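Local coordinates for prohead core protein protease (Enterobacteria phage T4, PDB 5JBL) that is a pentameric serine protease that, activated by autocatalytic cleavage after prohead assembly, processes prohead proteins and so frees space for the DNA genome, at residues 68-71 with 72-76; 109-112 with 113-116; 143-146 with 147-151. The protein carries 3 engineered substitutions. All blocks are in the same frame, centred on the assembly; numbering follows the deposited sequence.

Interaction 1. Residues 68-71 with 72-76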
# COMPACT_ATOMS: atom_id res chain seq x y z
N VAL C 68 9.83 -16.51 35.13
CA VAL C 68 11.19 -16.18 34.70
C VAL C 68 11.28 -14.69 34.45
O VAL C 68 10.31 -14.05 34.03
CB VAL C 68 11.61 -16.99 33.46
CG1 VAL C 68 11.73 -18.46 33.79
CG2 VAL C 68 10.63 -16.78 32.34
N VAL C 69 12.45 -14.12 34.74
CA VAL C 69 12.71 -12.73 34.38
C VAL C 69 12.95 -12.66 32.88
O VAL C 69 13.91 -13.25 32.36
CB VAL C 69 13.91 -12.18 35.17
CG1 VAL C 69 14.19 -10.72 34.79
CG2 VAL C 69 13.66 -12.31 36.65
N ASN C 70 12.07 -11.95 32.16
CA ASN C 70 12.13 -11.94 30.71
C ASN C 70 13.04 -10.81 30.23
O ASN C 70 13.71 -10.14 31.02
CB ASN C 70 10.72 -11.86 30.09
CG ASN C 70 10.02 -10.51 30.30
OD1 ASN C 70 10.61 -9.52 30.71
ND2 ASN C 70 8.73 -10.48 29.97
N ARG C 71 13.06 -10.58 28.91
CA ARG C 71 13.98 -9.59 28.35
C ARG C 71 13.67 -8.18 28.82
O ARG C 71 14.59 -7.36 28.93
CB ARG C 71 13.94 -9.65 26.82
CG ARG C 71 14.36 -10.97 26.21
CD ARG C 71 14.00 -11.01 24.72
NE ARG C 71 14.47 -12.23 24.06
CZ ARG C 71 14.45 -12.42 22.75
NH1 ARG C 71 13.97 -11.47 21.95
NH2 ARG C 71 14.90 -13.55 22.23
N ASN C 72 12.40 -7.87 29.12
CA ASN C 72 12.04 -6.56 29.66
C ASN C 72 12.24 -6.46 31.17
O ASN C 72 11.74 -5.51 31.77
CB ASN C 72 10.57 -6.24 29.34
CG ASN C 72 10.37 -5.71 27.95
OD1 ASN C 72 11.27 -5.12 27.35
ND2 ASN C 72 9.17 -5.89 27.42
N LYS C 73 12.93 -7.42 31.79
CA LYS C 73 13.14 -7.43 33.24
C LYS C 73 11.81 -7.49 33.99
O LYS C 73 11.64 -6.86 35.05
CB LYS C 73 13.97 -6.22 33.69
CG LYS C 73 15.31 -6.11 32.99
CD LYS C 73 16.19 -7.29 33.34
CE LYS C 73 17.59 -7.14 32.74
NZ LYS C 73 17.57 -7.22 31.24
N ARG C 74 10.87 -8.27 33.47
CA ARG C 74 9.58 -8.48 34.09
C ARG C 74 9.35 -9.97 34.32
O ARG C 74 9.72 -10.79 33.49
CB ARG C 74 8.45 -7.92 33.22
CG ARG C 74 8.51 -6.44 33.06
CD ARG C 74 7.63 -6.00 31.93
NE ARG C 74 7.75 -4.57 31.70
CZ ARG C 74 7.25 -3.94 30.64
NH1 ARG C 74 6.61 -4.63 29.71
NH2 ARG C 74 7.40 -2.63 30.53
N LEU C 75 8.71 -10.30 35.44
CA LEU C 75 8.38 -11.67 35.76
C LEU C 75 6.87 -11.78 35.88
O LEU C 75 6.24 -10.99 36.60
CB LEU C 75 9.06 -12.10 37.08
CG LEU C 75 8.88 -13.55 37.55
CD1 LEU C 75 10.12 -14.00 38.30
CD2 LEU C 75 7.65 -13.72 38.45
N TYR C 76 6.29 -12.78 35.20
CA TYR C 76 4.86 -13.05 35.29
C TYR C 76 4.63 -14.21 36.25
O TYR C 76 5.00 -15.35 35.92
CB TYR C 76 4.28 -13.38 33.92
CG TYR C 76 4.15 -12.19 33.00
CD1 TYR C 76 5.27 -11.57 32.46
CD2 TYR C 76 2.90 -11.67 32.69
CE1 TYR C 76 5.16 -10.47 31.64
CE2 TYR C 76 2.78 -10.58 31.88
CZ TYR C 76 3.89 -9.98 31.35
OH TYR C 76 3.72 -8.89 30.54
O HOH W 1 7.68 -14.43 33.71
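Asn70 folds its side-chain amide back toward Arg74 and Asn72, where it fills the inside of a hairpin-like turn: a type I beta turn from Asn70 to Lys73, closed by a G1-type beta bulge. Lys73, at phi 60° in the left-handed region, lets the chain return so that Asn70 N reaches Arg74 O (2.9 Å), while Lys73 N bonds to Asn70 O. With CG lodged between its own backbone N and carbonyl carbon, Asn70 brings OD1 across the turn, where Arg74 N donates to it over 3.0 Å from above the amide plane. Asn72 N approaches the same oxygen, Asn70 OD1, at 2.9 Å, but the bond is bent and weak, an Asx turn in outline. Asn70 ND2 passes the edge of the Tyr76 ring, near its plane and 3.9 Å from Tyr76 CE1, with amide and ring turned 55° apart, on its way to a hydrogen bond with Glu28.

This arrangement illustrates how a turn can present several polar groups together. Asn70 ND2, Asn72 ND2, Tyr76 OH and Arg74 NH1 all engage the carboxylate of Glu28, the last as a salt bridge. Glu28 is the residue on the N-terminal side of an inferred autolysis bond, Glu28-Thr29, so the group is consistent with a pocket for the glutamate of the L/I-X-E cleavage motif, occupied here by the N-terminus that blocks the catalytic centre. One water joins the two arms of the turn, donating to Val68 O at 2.7 Å and accepting from Tyr76 N at 2.6 Å.

Interaction 2. Residues 109-112 with 113-116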
# COMPACT_ATOMS: atom_id res chain seq x y z
N ASN C 109 -5.22 -3.49 21.28
CA ASN C 109 -6.12 -4.20 20.39
C ASN C 109 -5.41 -4.56 19.08
O ASN C 109 -4.54 -3.84 18.61
CB ASN C 109 -7.33 -3.32 20.09
CG ASN C 109 -6.93 -1.98 19.45
OD1 ASN C 109 -6.27 -1.14 20.09
ND2 ASN C 109 -7.30 -1.77 18.19
N VAL C 110 -5.81 -5.69 18.48
CA VAL C 110 -5.32 -6.02 17.15
C VAL C 110 -6.16 -5.27 16.12
O VAL C 110 -7.38 -5.11 16.27
CB VAL C 110 -5.33 -7.54 16.90
CG1 VAL C 110 -6.71 -8.11 17.10
CG2 VAL C 110 -4.90 -7.85 15.47
N ASP C 111 -5.49 -4.78 15.07
CA ASP C 111 -6.17 -4.17 13.95
C ASP C 111 -6.33 -5.23 12.88
O ASP C 111 -5.32 -5.66 12.31
CB ASP C 111 -5.35 -2.98 13.44
CG ASP C 111 -5.93 -2.34 12.18
OD1 ASP C 111 -6.86 -2.90 11.55
OD2 ASP C 111 -5.40 -1.28 11.78
N PRO C 112 -7.55 -5.68 12.56
CA PRO C 112 -7.69 -6.81 11.63
C PRO C 112 -7.17 -6.50 10.23
O PRO C 112 -6.81 -7.44 9.50
CB PRO C 112 -9.20 -7.10 11.63
CG PRO C 112 -9.84 -5.80 12.07
CD PRO C 112 -8.85 -5.23 13.09
N MET C 113 -7.12 -5.22 9.84
CA MET C 113 -6.47 -4.86 8.58
C MET C 113 -4.97 -5.13 8.61
O MET C 113 -4.35 -5.23 7.55
CB MET C 113 -6.74 -3.39 8.25
CG MET C 113 -7.74 -3.13 7.12
SD MET C 113 -7.24 -3.69 5.47
CE MET C 113 -5.69 -2.82 5.31
N GLN C 114 -4.37 -5.21 9.79
CA GLN C 114 -2.94 -5.43 9.93
C GLN C 114 -2.61 -6.82 10.44
O GLN C 114 -1.42 -7.14 10.67
CB GLN C 114 -2.35 -4.36 10.83
CG GLN C 114 -2.47 -2.95 10.23
CD GLN C 114 -1.72 -1.88 11.02
OE1 GLN C 114 -0.49 -1.90 11.09
NE2 GLN C 114 -2.46 -0.96 11.63
N ALA C 115 -3.60 -7.68 10.56
CA ALA C 115 -3.40 -9.02 11.10
C ALA C 115 -2.53 -9.86 10.17
O ALA C 115 -2.66 -9.81 8.94
CB ALA C 115 -4.76 -9.70 11.32
N ALA C 116 -1.59 -10.60 10.77
CA ALA C 116 -0.74 -11.50 10.04
C ALA C 116 -0.85 -12.96 10.47
O ALA C 116 -0.47 -13.84 9.69
CB ALA C 116 0.74 -11.04 10.13
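Asp111 meets Met113 and Gln114 in an Asx-Pro turn, a local contact in the loop between strand 99-101 and the beginning of strand 115-125. The backbone closes first: Gln114 N donates to Asp111 O at 2.7 Å around Pro112 and Met113, whose backbone angles suit a type I turn. The Asp111 carboxylate adds a second, side-chain closure. Its CG is anti to the backbone N (chi1 175°), which lets OD1 accept from Met113 N, 2.9 Å away, and places OD2 beside the Gln114 side chain. There Gln114 NE2 donates to Asp111 OD2 over 3.0 Å along a fairly straight line. Carboxylate and amide stand nearly perpendicular, 79° apart. The bond lies in the plane of the amide and meets the acid from above its plane. A weak bond from Ala115 N to Pro112 O adds another i to i+3 closure toward the strand.

Asp111 OD1 also accepts from Asn103 ND2 of a neighbouring subunit, while Met113 packs on Leu102 of that subunit, so the turn belongs to the pentamer interface. With Met113 N and the neighbour's Asn103 ND2 at OD1, and Gln114 NE2 at OD2, the environment probably favours the ionised form of Asp111.

Interaction 3. Residues 143-146 with 147-151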
# COMPACT_ATOMS: atom_id res chain seq x y z
N GLY C 143 -0.06 -10.65 6.25
CA GLY C 143 0.06 -12.10 6.30
C GLY C 143 0.97 -12.64 5.21
O GLY C 143 1.85 -13.47 5.46
N ASP C 144 0.75 -12.19 3.97
CA ASP C 144 1.61 -12.59 2.86
C ASP C 144 3.04 -12.12 3.07
O ASP C 144 3.97 -12.80 2.65
CB ASP C 144 1.08 -12.04 1.53
CG ASP C 144 -0.00 -12.91 0.93
OD1 ASP C 144 -0.08 -14.12 1.29
OD2 ASP C 144 -0.76 -12.40 0.07
N LYS C 145 3.22 -10.95 3.69
CA LYS C 145 4.57 -10.47 3.97
C LYS C 145 5.26 -11.40 4.96
O LYS C 145 6.42 -11.78 4.76
CB LYS C 145 4.53 -9.04 4.51
CG LYS C 145 5.89 -8.43 4.84
CD LYS C 145 6.68 -8.16 3.59
CE LYS C 145 8.05 -7.59 3.87
NZ LYS C 145 9.02 -8.38 3.07
N LEU C 146 4.57 -11.74 6.05
CA LEU C 146 5.13 -12.69 7.02
C LEU C 146 5.44 -14.02 6.35
O LEU C 146 6.54 -14.58 6.52
CB LEU C 146 4.16 -12.87 8.18
CG LEU C 146 4.50 -13.94 9.22
CD1 LEU C 146 5.87 -13.70 9.87
CD2 LEU C 146 3.40 -13.91 10.26
N ALA C 147 4.50 -14.55 5.56
CA ALA C 147 4.73 -15.85 4.91
C ALA C 147 5.94 -15.80 3.99
O ALA C 147 6.76 -16.73 3.96
CB ALA C 147 3.48 -16.27 4.12
N ALA C 148 6.08 -14.72 3.23
CA ALA C 148 7.20 -14.64 2.30
C ALA C 148 8.53 -14.48 3.03
O ALA C 148 9.55 -15.03 2.60
CB ALA C 148 6.99 -13.50 1.30
N ASN C 149 8.55 -13.68 4.10
CA ASN C 149 9.76 -13.58 4.92
C ASN C 149 10.16 -14.96 5.43
O ASN C 149 11.34 -15.34 5.38
CB ASN C 149 9.54 -12.65 6.12
CG ASN C 149 9.49 -11.17 5.77
OD1 ASN C 149 9.49 -10.76 4.61
ND2 ASN C 149 9.43 -10.34 6.82
N ILE C 150 9.19 -15.70 5.97
CA ILE C 150 9.47 -17.03 6.49
C ILE C 150 9.96 -17.96 5.39
O ILE C 150 10.91 -18.73 5.58
CB ILE C 150 8.21 -17.60 7.19
CG1 ILE C 150 7.98 -16.90 8.53
CG2 ILE C 150 8.34 -19.08 7.40
CD1 ILE C 150 6.59 -17.19 9.14
N ARG C 151 9.32 -17.91 4.20
CA ARG C 151 9.78 -18.81 3.16
C ARG C 151 11.13 -18.40 2.60
O ARG C 151 11.84 -19.25 2.05
CB ARG C 151 8.74 -18.92 2.04
CG ARG C 151 7.50 -19.65 2.54
CD ARG C 151 6.49 -19.97 1.48
NE ARG C 151 5.40 -20.72 2.10
CZ ARG C 151 4.16 -20.26 2.25
NH1 ARG C 151 3.83 -19.07 1.80
NH2 ARG C 151 3.24 -21.03 2.83
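Lys145 NZ is gripped by three groups: Asn149 OD1 one helical turn on, and Asp139 OD2 and Ala115 O of a neighbouring subunit. The first bond is an i to i+4 side-chain link on helix 142-151, within the region known from experiment to mediate homomultimerization. It spans 2.9 Å from Lys145 NZ to Asn149 OD1, with the ammonium in the carbonyl plane and on a lone pair of the amide oxygen. Lysine reaches it by bending twice: after a chi1 near 180° the chain kinks at chi2 (69°), and the turn at chi4 (131°) brings NZ round to Asn149 OD1. With OD1 taken by Lys145 NZ and ND2 donating to Pro112 O of the same neighbour, the rotation of the Asn149 amide is set. Two side chains on one helical face thus present the helix to the other subunit, a worked case in which an intrahelical bond and the subunit interface share the same ammonium nitrogen.

Underneath run the regular i to i+4 backbone bonds, among them Ala147 N to Gly143 O and Asn149 N to Lys145 O, each 2.9 Å. Near the helix start, the Asp144 carboxylate accepts from the backbone N of Gly138 (OD1) and His140 (OD2), tying down the preceding loop. Another face is apolar and packs against the sheet, with Leu146 on Ile117 and Val135 and Ile150 on Ile59. There the side chains of Leu146 and Ile150 slant across one another. Their closest approach is methyl to methyl, Leu146 CD1 to Ile150 CD1 at 3.6 Å.

How the interactions relate
The three contacts follow one another along the chain. Interaction 1 stands apart, centred about 26 Å from the centre of interaction 2 and 29 Å from that of interaction 3, across the chain's centre; its strand 74-75 belongs to the mixed sheet with strand 157-168, which carries the engineered active-site position Ala159. Interactions 2 and 3, centres about 15 Å apart, touch where Ala116 of strand 115-125 packs on Leu146 of helix 142-151. Pro112 O and Ala115 O accept from Asn149 and Lys145 of one neighbouring subunit, and these side chains in interaction 3 reach the same two residues of another, so both share one repeated interface. Contact with the N-terminus lies apart, consistent with separate sites for substrate and assembly.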